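Local coordinates for probable chemoreceptor (Methyl-accepting chemotaxis) transmembrane protein (Rhizobium meliloti, PDB 6D8V), which probably senses quaternary ammonium compounds such as 1,1-dimethyl-prolinium outside the cell and passes the signal across the membrane to steer chemotaxis, at residues A[5-10]-A[231-236]; A[57-62]-A[101-106]; A[243-248]-A[264-269]. All coordinates share one frame; numbering follows the deposited sequence.

Overall arrangement
The chain starts with the long helix 2-45, and interaction 1 joins the first turns of that helix to strand 232-239, closing a loop of 220 residues. Interaction 2, nested within it, closes a span of 38 residues, bringing helices 51-58 and 60-64 against strand 101-105, inside the first PDC sensor domain and beside the ligand. Interaction 3 follows in series, closing the 15 residues between the paired strands of the C-terminal hairpin. The centres of interactions 1 and 3, which share one four-stranded sheet, lie about 8 Å apart; that of interaction 2 is about 41 and 39 Å from them. The chain's two ends thus meet, while the ligand-binding site lies on the other side of its centre.

Interaction 1: A[5-10]-A[231-236]; sequences TLVFDG and PRMIEN
Val7 and Phe8, which meet Met233, sit on a helical turn closed by the backbone bond from Asp9 N to Thr5 O, 2.8 Å long; no hydrogen bond crosses between 5-10 and 231-236, and the meeting is apolar. It illustrates how a single methionine can serve two neighbours on a helix. With CG anti to the backbone N (chi1 -163°) and the rest of the chain extended, Met233 runs out from its strand towards the helix. Its CB lies over the face of the Phe8 ring, 4.3 Å from the centroid and only 11° off the normal, a CH-pi contact. The sulfur SD is oblique to that ring, 4.9 Å from the centroid, and also rests 4.0 Å from Phe8 CB. Beyond it, the terminal methyl CE reaches Val7 CG1, the two side chains crossing at about a right angle. At the edge of the Phe8 ring, near its plane, Pro231 CB lies 3.9 Å from CZ. Lys12, one helical turn further on, adds a cation-pi contact to the same ring while forming a salt bridge with Asp9. On the far side of the strand from this helix surface, Arg232 packs against helix 219-228. The result is a Met-aromatic contact that joins the start of helix 2-45 to strand 232-239, an edge strand of its antiparallel sheet within this chain.

Interaction 2: A[57-62]-A[101-106]; sequences LLKANL and PYWSKD. With PBE (1,1-dimethyl-prolinium), chain C.
One face of the Trp103 indole is overlaid by the side chain of Lys59, whose CD sits 3.5 Å from the centroid of the six-membered ring and 6° off its normal. Over one face of the neighbouring Tyr102 ring, near its centre, lies PBE CE, a methyl of the bound 1,1-dimethyl-prolinium, and Ser104 CB lies over the opposite face towards the rim. The setting is the PDC fold of the Cache clan, in which helices pack against an antiparallel sheet; here alternate residues of strand 101-105 serve opposite sides, Trp103 the helices and Tyr102 the ligand. Lys59 is stretched out throughout: its CG is turned opposite the backbone N (chi1 -171°), and the straight chain carries CB, CG and CD in file over the indole, beginning with CB at 3.6 Å from Trp103 NE1. That NE1 gives its hydrogen bond to Ile55 O, one turn before Lys59, which fixes the rotation of the indole. Two leucines complete the interface: Leu58 CD1 meets Pro101 CB at 4.1 Å, crossing at about a right angle, and Leu62 CD1 meets Trp103 CB at 3.8 Å. Nearby, Lys105 NZ is hydrogen-bonded to Ala68 O. In the pocket, whose lining also includes Trp72, Phe116, Trp124 and Tyr140, the second methyl of the quaternary nitrogen, PBE CF, comes to 3.2 Å from Tyr102 OH.

Interaction 3: A[243-248]-A[264-269]; sequences EPFDRV and LVDVPR
Residues 243-248 and 264-269 run antiparallel at 147°, with Asp246-Val267 and Val248-Val265 as hydrogen-bonded pairs and Phe245-Pro268 and Arg247-Asp266 as non-hydrogen-bonded pairs. Val248 N to Val265 O, at 3.0 Å, and Val267 N to Asp246 O are sound backbone bonds, and the pairing is extended past the last strand residue by Arg269 N to Pro244 O, almost straight at 176°. The two faces show how such a hairpin divides its work. On one, Arg247 and Asp266 lie side by side, pointing the same way, and form a salt bridge with NH1 2.7 Å from OD2. This oxygen comes at the edge of the guanidinium, but the planes are turned 36° apart and the hydrogen bond itself is weak. The Arg247 chain sets out on the side opposite its own backbone N, then bends at chi2 and chi3, bringing NH2 to Tyr239 OH. A leucine in its place would probably leave the buried Asp266 carboxylate without its counter-charge and Tyr239 without this donor. Asp266 CB also packs over one face of the Phe245 ring. On the other face, Val248 CB meets Val265 CG1, and both valines pack on helix 2-45. Asp246 OD1 is gripped twice, by Arg269 NH2 in a salt bridge of 2.6 Å and by Asn236 N; the carboxylate and guanidinium planes are only modestly inclined. Glu4 brings a like charge near Asp246 OD1, which Arg269 probably offsets, though its own ion pair with Glu4 is long and weak. The whole is a beta hairpin at the centre of a four-stranded antiparallel sheet, one side turned to the N-terminal helix, consistent with a second PDC-like module of a Cache receptor.

Interaction 1: A[5-10]-A[231-236]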
loop_
_atom_site.group_PDB
_atom_site.type_symbol
_atom_site.label_atom_id
_atom_site.label_comp_id
_atom_site.label_asym_id
_atom_site.label_seq_id
_atom_site.Cartn_x
_atom_site.Cartn_y
_atom_site.Cartn_z
ATOM N N THR A 5 31.661 -8.457 4.569
ATOM C CA THR A 5 30.849 -8.826 5.724
ATOM C C THR A 5 30.405 -7.587 6.495
ATOM O O THR A 5 29.231 -7.466 6.864
ATOM C CB THR A 5 31.625 -9.780 6.629
ATOM O OG1 THR A 5 30.712 -10.697 7.240
ATOM N N LEU A 6 31.326 -6.647 6.727
ATOM C CA LEU A 6 30.979 -5.411 7.426
ATOM C C LEU A 6 29.950 -4.597 6.648
ATOM O O LEU A 6 29.046 -3.997 7.242
ATOM C CB LEU A 6 32.243 -4.586 7.675
ATOM C CG LEU A 6 32.057 -3.126 8.080
ATOM C CD1 LEU A 6 30.952 -3.000 9.107
ATOM C CD2 LEU A 6 33.358 -2.570 8.628
ATOM N N VAL A 7 30.074 -4.549 5.323
ATOM C CA VAL A 7 29.053 -3.878 4.525
ATOM C C VAL A 7 27.714 -4.575 4.704
ATOM O O VAL A 7 26.677 -3.928 4.899
ATOM C CB VAL A 7 29.474 -3.821 3.041
ATOM C CG1 VAL A 7 28.378 -3.198 2.198
ATOM C CG2 VAL A 7 30.768 -3.036 2.890
ATOM N N PHE A 8 27.718 -5.909 4.657
ATOM C CA PHE A 8 26.486 -6.669 4.853
ATOM C C PHE A 8 25.865 -6.382 6.222
ATOM O O PHE A 8 24.652 -6.154 6.323
ATOM C CB PHE A 8 26.774 -8.161 4.675
ATOM C CG PHE A 8 25.546 -9.013 4.520
ATOM C CD1 PHE A 8 24.306 -8.446 4.285
ATOM C CD2 PHE A 8 25.637 -10.392 4.619
ATOM C CE1 PHE A 8 23.176 -9.243 4.151
ATOM C CE2 PHE A 8 24.513 -11.191 4.484
ATOM C CZ PHE A 8 23.281 -10.617 4.250
ATOM N N ASP A 9 26.672 -6.363 7.286
ATOM C CA ASP A 9 26.113 -6.099 8.610
ATOM C C ASP A 9 25.531 -4.690 8.693
ATOM O O ASP A 9 24.345 -4.517 8.998
ATOM C CB ASP A 9 27.170 -6.321 9.695
ATOM C CG ASP A 9 27.574 -7.786 9.836
ATOM O OD1 ASP A 9 26.762 -8.683 9.509
ATOM O OD2 ASP A 9 28.712 -8.044 10.279
ATOM N N GLY A 10 26.344 -3.668 8.409
ATOM C CA GLY A 10 25.858 -2.293 8.500
ATOM C C GLY A 10 24.573 -2.069 7.724
ATOM O O GLY A 10 23.620 -1.463 8.227
ATOM N N PRO A 231 17.945 -12.373 4.640
ATOM C CA PRO A 231 18.622 -11.375 3.809
ATOM C C PRO A 231 19.568 -12.007 2.808
ATOM O O PRO A 231 20.136 -13.075 3.039
ATOM C CB PRO A 231 19.386 -10.531 4.836
ATOM C CG PRO A 231 18.593 -10.709 6.106
ATOM C CD PRO A 231 18.167 -12.138 6.072
ATOM N N ARG A 232 19.720 -11.335 1.672
ATOM C CA ARG A 232 20.737 -11.668 0.689
ATOM C C ARG A 232 21.530 -10.410 0.348
ATOM O O ARG A 232 21.110 -9.286 0.647
ATOM C CB ARG A 232 20.119 -12.283 -0.578
ATOM C CG ARG A 232 19.435 -13.622 -0.345
ATOM C CD ARG A 232 20.428 -14.693 0.132
ATOM N NE ARG A 232 19.862 -15.530 1.193
ATOM C CZ ARG A 232 18.926 -16.454 1.002
ATOM N NH1 ARG A 232 18.473 -17.159 2.028
ATOM N NH2 ARG A 232 18.434 -16.664 -0.214
ATOM N N MET A 233 22.700 -10.613 -0.263
ATOM C CA MET A 233 23.535 -9.514 -0.727
ATOM C C MET A 233 23.973 -9.791 -2.154
ATOM O O MET A 233 24.588 -10.823 -2.431
ATOM C CB MET A 233 24.758 -9.311 0.165
ATOM C CG MET A 233 25.443 -7.956 -0.017
ATOM S SD MET A 233 27.102 -7.968 0.692
ATOM C CE MET A 233 27.369 -6.230 1.038
ATOM N N ILE A 234 23.648 -8.867 -3.048
ATOM C CA ILE A 234 24.112 -8.898 -4.427
ATOM C C ILE A 234 25.431 -8.140 -4.480
ATOM O O ILE A 234 25.485 -6.956 -4.126
ATOM C CB ILE A 234 23.066 -8.280 -5.363
ATOM C CG1 ILE A 234 21.684 -8.815 -4.980
ATOM C CG2 ILE A 234 23.373 -8.612 -6.807
ATOM C CD1 ILE A 234 20.537 -8.199 -5.729
ATOM N N GLU A 235 26.499 -8.826 -4.885
ATOM C CA GLU A 235 27.834 -8.254 -4.817
ATOM C C GLU A 235 28.240 -7.650 -6.152
ATOM O O GLU A 235 28.024 -8.243 -7.212
ATOM C CB GLU A 235 28.858 -9.308 -4.396
ATOM C CG GLU A 235 28.717 -9.794 -2.966
ATOM C CD GLU A 235 29.817 -10.762 -2.565
ATOM O OE1 GLU A 235 30.367 -11.452 -3.450
ATOM O OE2 GLU A 235 30.134 -10.821 -1.358
ATOM N N ASN A 236 28.786 -6.462 -6.074
ATOM C CA ASN A 236 29.295 -5.815 -7.230
ATOM C C ASN A 236 28.404 -5.660 -8.407
ATOM O O ASN A 236 28.495 -6.434 -9.331
ATOM C CB ASN A 236 30.622 -6.353 -7.666
ATOM C CG ASN A 236 31.539 -5.254 -8.054
ATOM O OD1 ASN A 236 31.108 -4.172 -8.377
ATOM N ND2 ASN A 236 32.796 -5.503 -7.982
#

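Interaction 2: A[57-62]-A[101-106]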
loop_
_atom_site.group_PDB
_atom_site.type_symbol
_atom_site.label_atom_id
_atom_site.label_comp_id
_atom_site.label_asym_id
_atom_site.label_seq_id
_atom_site.Cartn_x
_atom_site.Cartn_y
_atom_site.Cartn_z
ATOM N N LEU A 57 -18.290 9.588 7.702
ATOM C CA LEU A 57 -17.372 8.856 8.569
ATOM C C LEU A 57 -16.099 8.454 7.833
ATOM O O LEU A 57 -15.014 8.441 8.424
ATOM C CB LEU A 57 -18.059 7.618 9.142
ATOM C CG LEU A 57 -19.330 7.856 9.944
ATOM C CD1 LEU A 57 -19.913 6.535 10.428
ATOM C CD2 LEU A 57 -19.058 8.799 11.108
ATOM N N LEU A 58 -16.211 8.102 6.549
ATOM C CA LEU A 58 -15.056 7.612 5.808
ATOM C C LEU A 58 -13.926 8.632 5.747
ATOM O O LEU A 58 -12.769 8.252 5.542
ATOM C CB LEU A 58 -15.479 7.219 4.394
ATOM C CG LEU A 58 -15.090 5.822 3.903
ATOM C CD1 LEU A 58 -15.485 5.643 2.442
ATOM C CD2 LEU A 58 -13.610 5.576 4.088
ATOM N N LYS A 59 -14.227 9.917 5.916
ATOM C CA LYS A 59 -13.188 10.934 5.840
ATOM C C LYS A 59 -12.305 10.957 7.081
ATOM O O LYS A 59 -11.206 11.525 7.037
ATOM C CB LYS A 59 -13.827 12.308 5.612
ATOM C CG LYS A 59 -12.847 13.422 5.290
ATOM C CD LYS A 59 -13.583 14.680 4.846
ATOM C CE LYS A 59 -12.633 15.850 4.648
ATOM N NZ LYS A 59 -13.347 17.054 4.144
ATOM N N ALA A 60 -12.756 10.342 8.181
ATOM C CA ALA A 60 -11.991 10.376 9.423
ATOM C C ALA A 60 -10.616 9.747 9.259
ATOM O O ALA A 60 -9.651 10.185 9.900
ATOM C CB ALA A 60 -12.761 9.667 10.532
ATOM N N ASN A 61 -10.505 8.726 8.404
ATOM C CA ASN A 61 -9.247 7.996 8.277
ATOM C C ASN A 61 -8.143 8.843 7.657
ATOM O O ASN A 61 -6.957 8.561 7.874
ATOM C CB ASN A 61 -9.455 6.733 7.449
ATOM C CG ASN A 61 -9.571 5.493 8.302
ATOM O OD1 ASN A 61 -9.000 5.419 9.393
ATOM N ND2 ASN A 61 -10.302 4.500 7.803
ATOM N N LEU A 62 -8.503 9.864 6.870
ATOM C CA LEU A 62 -7.500 10.753 6.295
ATOM C C LEU A 62 -7.168 11.919 7.220
ATOM O O LEU A 62 -6.024 12.392 7.234
ATOM C CB LEU A 62 -7.973 11.284 4.945
ATOM C CG LEU A 62 -7.834 10.384 3.720
ATOM C CD1 LEU A 62 -8.248 11.147 2.464
ATOM C CD2 LEU A 62 -6.416 9.841 3.573
ATOM N N PRO A 101 -17.779 5.495 -2.561
ATOM C CA PRO A 101 -17.191 6.749 -2.077
ATOM C C PRO A 101 -15.679 6.655 -1.987
ATOM O O PRO A 101 -15.112 5.593 -1.718
ATOM C CB PRO A 101 -17.802 6.919 -0.678
ATOM C CG PRO A 101 -18.772 5.783 -0.498
ATOM C CD PRO A 101 -18.394 4.721 -1.474
ATOM N N TYR A 102 -15.021 7.797 -2.188
ATOM C CA TYR A 102 -13.560 7.808 -2.181
ATOM C C TYR A 102 -13.057 9.190 -1.785
ATOM O O TYR A 102 -13.170 10.139 -2.566
ATOM C CB TYR A 102 -13.019 7.405 -3.544
ATOM C CG TYR A 102 -11.510 7.353 -3.604
ATOM C CD1 TYR A 102 -10.761 7.058 -2.472
ATOM C CD2 TYR A 102 -10.837 7.595 -4.795
ATOM C CE1 TYR A 102 -9.383 7.011 -2.526
ATOM C CE2 TYR A 102 -9.462 7.549 -4.856
ATOM C CZ TYR A 102 -8.738 7.258 -3.723
ATOM O OH TYR A 102 -7.363 7.212 -3.790
ATOM N N TRP A 103 -12.484 9.291 -0.590
ATOM C CA TRP A 103 -11.741 10.476 -0.184
ATOM C C TRP A 103 -10.272 10.295 -0.542
ATOM O O TRP A 103 -9.677 9.262 -0.227
ATOM C CB TRP A 103 -11.889 10.730 1.317
ATOM C CG TRP A 103 -13.263 11.155 1.739
ATOM C CD1 TRP A 103 -14.228 10.371 2.299
ATOM C CD2 TRP A 103 -13.822 12.471 1.640
ATOM N NE1 TRP A 103 -15.353 11.117 2.556
ATOM C CE2 TRP A 103 -15.130 12.408 2.158
ATOM C CE3 TRP A 103 -13.344 13.696 1.159
ATOM C CZ2 TRP A 103 -15.965 13.521 2.212
ATOM C CZ3 TRP A 103 -14.174 14.798 1.214
ATOM C CH2 TRP A 103 -15.469 14.705 1.736
ATOM N N SER A 104 -9.695 11.299 -1.198
ATOM C CA SER A 104 -8.318 11.232 -1.664
ATOM C C SER A 104 -7.710 12.624 -1.604
ATOM O O SER A 104 -8.402 13.620 -1.380
ATOM C CB SER A 104 -8.241 10.679 -3.088
ATOM O OG SER A 104 -8.973 11.503 -3.984
ATOM N N LYS A 105 -6.404 12.690 -1.813
ATOM C CA LYS A 105 -5.725 13.967 -1.936
ATOM C C LYS A 105 -5.619 14.367 -3.403
ATOM O O LYS A 105 -5.554 13.525 -4.301
ATOM C CB LYS A 105 -4.336 13.920 -1.302
ATOM C CG LYS A 105 -4.342 13.387 0.111
ATOM C CD LYS A 105 -3.537 14.260 1.056
ATOM C CE LYS A 105 -3.549 13.653 2.443
ATOM N NZ LYS A 105 -2.956 12.281 2.418
ATOM N N ASP A 106 -5.625 15.668 -3.633
ATOM C CA ASP A 106 -5.513 16.222 -4.965
ATOM C C ASP A 106 -4.088 16.745 -5.173
ATOM O O ASP A 106 -3.193 16.483 -4.357
ATOM C CB ASP A 106 -6.577 17.308 -5.149
ATOM C CG ASP A 106 -6.327 18.509 -4.268
ATOM O OD1 ASP A 106 -5.467 18.412 -3.369
ATOM O OD2 ASP A 106 -6.976 19.554 -4.479
HETATM N N PBE C . -9.199 3.305 -5.110
HETATM C CD PBE C . -9.348 2.251 -4.351
HETATM C CA PBE C . -8.792 2.669 -6.429
HETATM C CB PBE C . -9.803 1.457 -6.523
HETATM C CG PBE C . -10.006 1.110 -5.326
HETATM C CE PBE C . -10.480 4.037 -5.208
HETATM C CF PBE C . -8.126 4.172 -4.588
HETATM C C PBE C . -8.858 3.512 -7.601
HETATM O O PBE C . -8.863 2.976 -8.744
HETATM O OXT PBE C . -8.882 4.767 -7.504
#

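Interaction 3: A[243-248]-A[264-269]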
loop_
_atom_site.group_PDB
_atom_site.type_symbol
_atom_site.label_atom_id
_atom_site.label_comp_id
_atom_site.label_asym_id
_atom_site.label_seq_id
_atom_site.Cartn_x
_atom_site.Cartn_y
_atom_site.Cartn_z
ATOM N N GLU A 243 30.312 4.324 -10.128
ATOM C CA GLU A 243 30.682 3.869 -8.799
ATOM C C GLU A 243 29.946 2.593 -8.704
ATOM O O GLU A 243 28.764 2.568 -8.993
ATOM C CB GLU A 243 30.193 4.829 -7.744
ATOM N N PRO A 244 30.695 1.496 -8.286
ATOM C CA PRO A 244 29.914 0.277 -8.186
ATOM C C PRO A 244 29.659 0.028 -6.745
ATOM O O PRO A 244 30.298 0.595 -5.890
ATOM C CB PRO A 244 30.816 -0.773 -8.805
ATOM C CG PRO A 244 32.186 -0.200 -8.798
ATOM C CD PRO A 244 32.131 1.046 -7.999
ATOM N N PHE A 245 28.660 -0.773 -6.475
ATOM C CA PHE A 245 28.181 -0.903 -5.133
ATOM C C PHE A 245 27.587 -2.238 -4.916
ATOM O O PHE A 245 27.510 -3.053 -5.809
ATOM C CB PHE A 245 27.170 0.172 -4.805
ATOM C CG PHE A 245 26.019 0.235 -5.742
ATOM C CD1 PHE A 245 25.421 1.417 -5.990
ATOM C CD2 PHE A 245 25.535 -0.877 -6.343
ATOM C CE1 PHE A 245 24.368 1.481 -6.848
ATOM C CE2 PHE A 245 24.484 -0.833 -7.177
ATOM C CZ PHE A 245 23.904 0.341 -7.441
ATOM N N ASP A 246 27.185 -2.444 -3.686
ATOM C CA ASP A 246 26.544 -3.690 -3.298
ATOM C C ASP A 246 25.062 -3.446 -3.035
ATOM O O ASP A 246 24.668 -2.384 -2.545
ATOM C CB ASP A 246 27.195 -4.273 -2.038
ATOM C CG ASP A 246 28.659 -4.611 -2.232
ATOM O OD1 ASP A 246 28.973 -5.424 -3.128
ATOM O OD2 ASP A 246 29.497 -4.062 -1.485
ATOM N N ARG A 247 24.240 -4.444 -3.349
ATOM C CA ARG A 247 22.802 -4.384 -3.104
ATOM C C ARG A 247 22.465 -5.415 -2.041
ATOM O O ARG A 247 22.611 -6.618 -2.272
ATOM C CB ARG A 247 22.008 -4.642 -4.382
ATOM C CG ARG A 247 20.501 -4.543 -4.210
ATOM C CD ARG A 247 19.931 -3.281 -4.841
ATOM N NE ARG A 247 19.805 -3.396 -6.296
ATOM C CZ ARG A 247 19.722 -2.362 -7.124
ATOM N NH1 ARG A 247 19.759 -1.125 -6.647
ATOM N NH2 ARG A 247 19.612 -2.566 -8.425
ATOM N N VAL A 248 22.026 -4.952 -0.875
ATOM C CA VAL A 248 21.549 -5.833 0.182
ATOM C C VAL A 248 20.028 -5.830 0.158
ATOM O O VAL A 248 19.400 -4.763 0.141
ATOM C CB VAL A 248 22.077 -5.401 1.561
ATOM C CG1 VAL A 248 21.412 -6.216 2.645
ATOM C CG2 VAL A 248 23.576 -5.573 1.630
ATOM N N LEU A 264 15.794 -2.625 0.048
ATOM C CA LEU A 264 17.049 -2.689 -0.678
ATOM C C LEU A 264 17.908 -1.544 -0.183
ATOM O O LEU A 264 17.460 -0.394 -0.145
ATOM C CB LEU A 264 16.849 -2.562 -2.189
ATOM C CG LEU A 264 15.840 -3.463 -2.886
ATOM C CD1 LEU A 264 15.872 -3.162 -4.373
ATOM C CD2 LEU A 264 16.148 -4.924 -2.616
ATOM N N VAL A 265 19.134 -1.853 0.189
ATOM C CA VAL A 265 20.055 -0.852 0.692
ATOM C C VAL A 265 21.303 -0.940 -0.170
ATOM O O VAL A 265 21.932 -2.002 -0.262
ATOM C CB VAL A 265 20.348 -1.051 2.191
ATOM C CG1 VAL A 265 20.448 -2.540 2.506
ATOM C CG2 VAL A 265 21.590 -0.281 2.612
ATOM N N ASP A 266 21.621 0.158 -0.844
ATOM C CA ASP A 266 22.718 0.206 -1.793
ATOM C C ASP A 266 23.888 0.918 -1.136
ATOM O O ASP A 266 23.745 2.056 -0.671
ATOM C CB ASP A 266 22.288 0.920 -3.076
ATOM C CG ASP A 266 21.340 0.077 -3.936
ATOM O OD1 ASP A 266 21.169 -1.126 -3.643
ATOM O OD2 ASP A 266 20.768 0.609 -4.912
ATOM N N VAL A 267 25.028 0.237 -1.078
ATOM C CA VAL A 267 26.226 0.771 -0.444
ATOM C C VAL A 267 27.332 0.822 -1.491
ATOM O O VAL A 267 27.694 -0.210 -2.058
ATOM C CB VAL A 267 26.664 -0.068 0.771
ATOM C CG1 VAL A 267 27.766 0.643 1.542
ATOM C CG2 VAL A 267 25.463 -0.345 1.683
ATOM N N PRO A 268 27.867 1.999 -1.809
ATOM C CA PRO A 268 28.940 2.083 -2.803
ATOM C C PRO A 268 30.298 1.718 -2.221
ATOM O O PRO A 268 30.579 1.913 -1.034
ATOM C CB PRO A 268 28.903 3.556 -3.227
ATOM C CG PRO A 268 28.358 4.273 -2.028
ATOM C CD PRO A 268 27.439 3.322 -1.322
ATOM N N ARG A 269 31.140 1.170 -3.091
ATOM C CA ARG A 269 32.513 0.802 -2.753
ATOM C C ARG A 269 33.393 2.021 -2.491
ATOM O O ARG A 269 34.523 2.094 -2.982
ATOM C CB ARG A 269 33.116 -0.031 -3.881
ATOM C CG ARG A 269 32.191 -1.121 -4.363
ATOM C CD ARG A 269 32.076 -2.212 -3.322
ATOM N NE ARG A 269 32.857 -3.381 -3.700
ATOM C CZ ARG A 269 32.336 -4.472 -4.250
ATOM N NH1 ARG A 269 33.116 -5.496 -4.579
ATOM N NH2 ARG A 269 31.029 -4.544 -4.466
#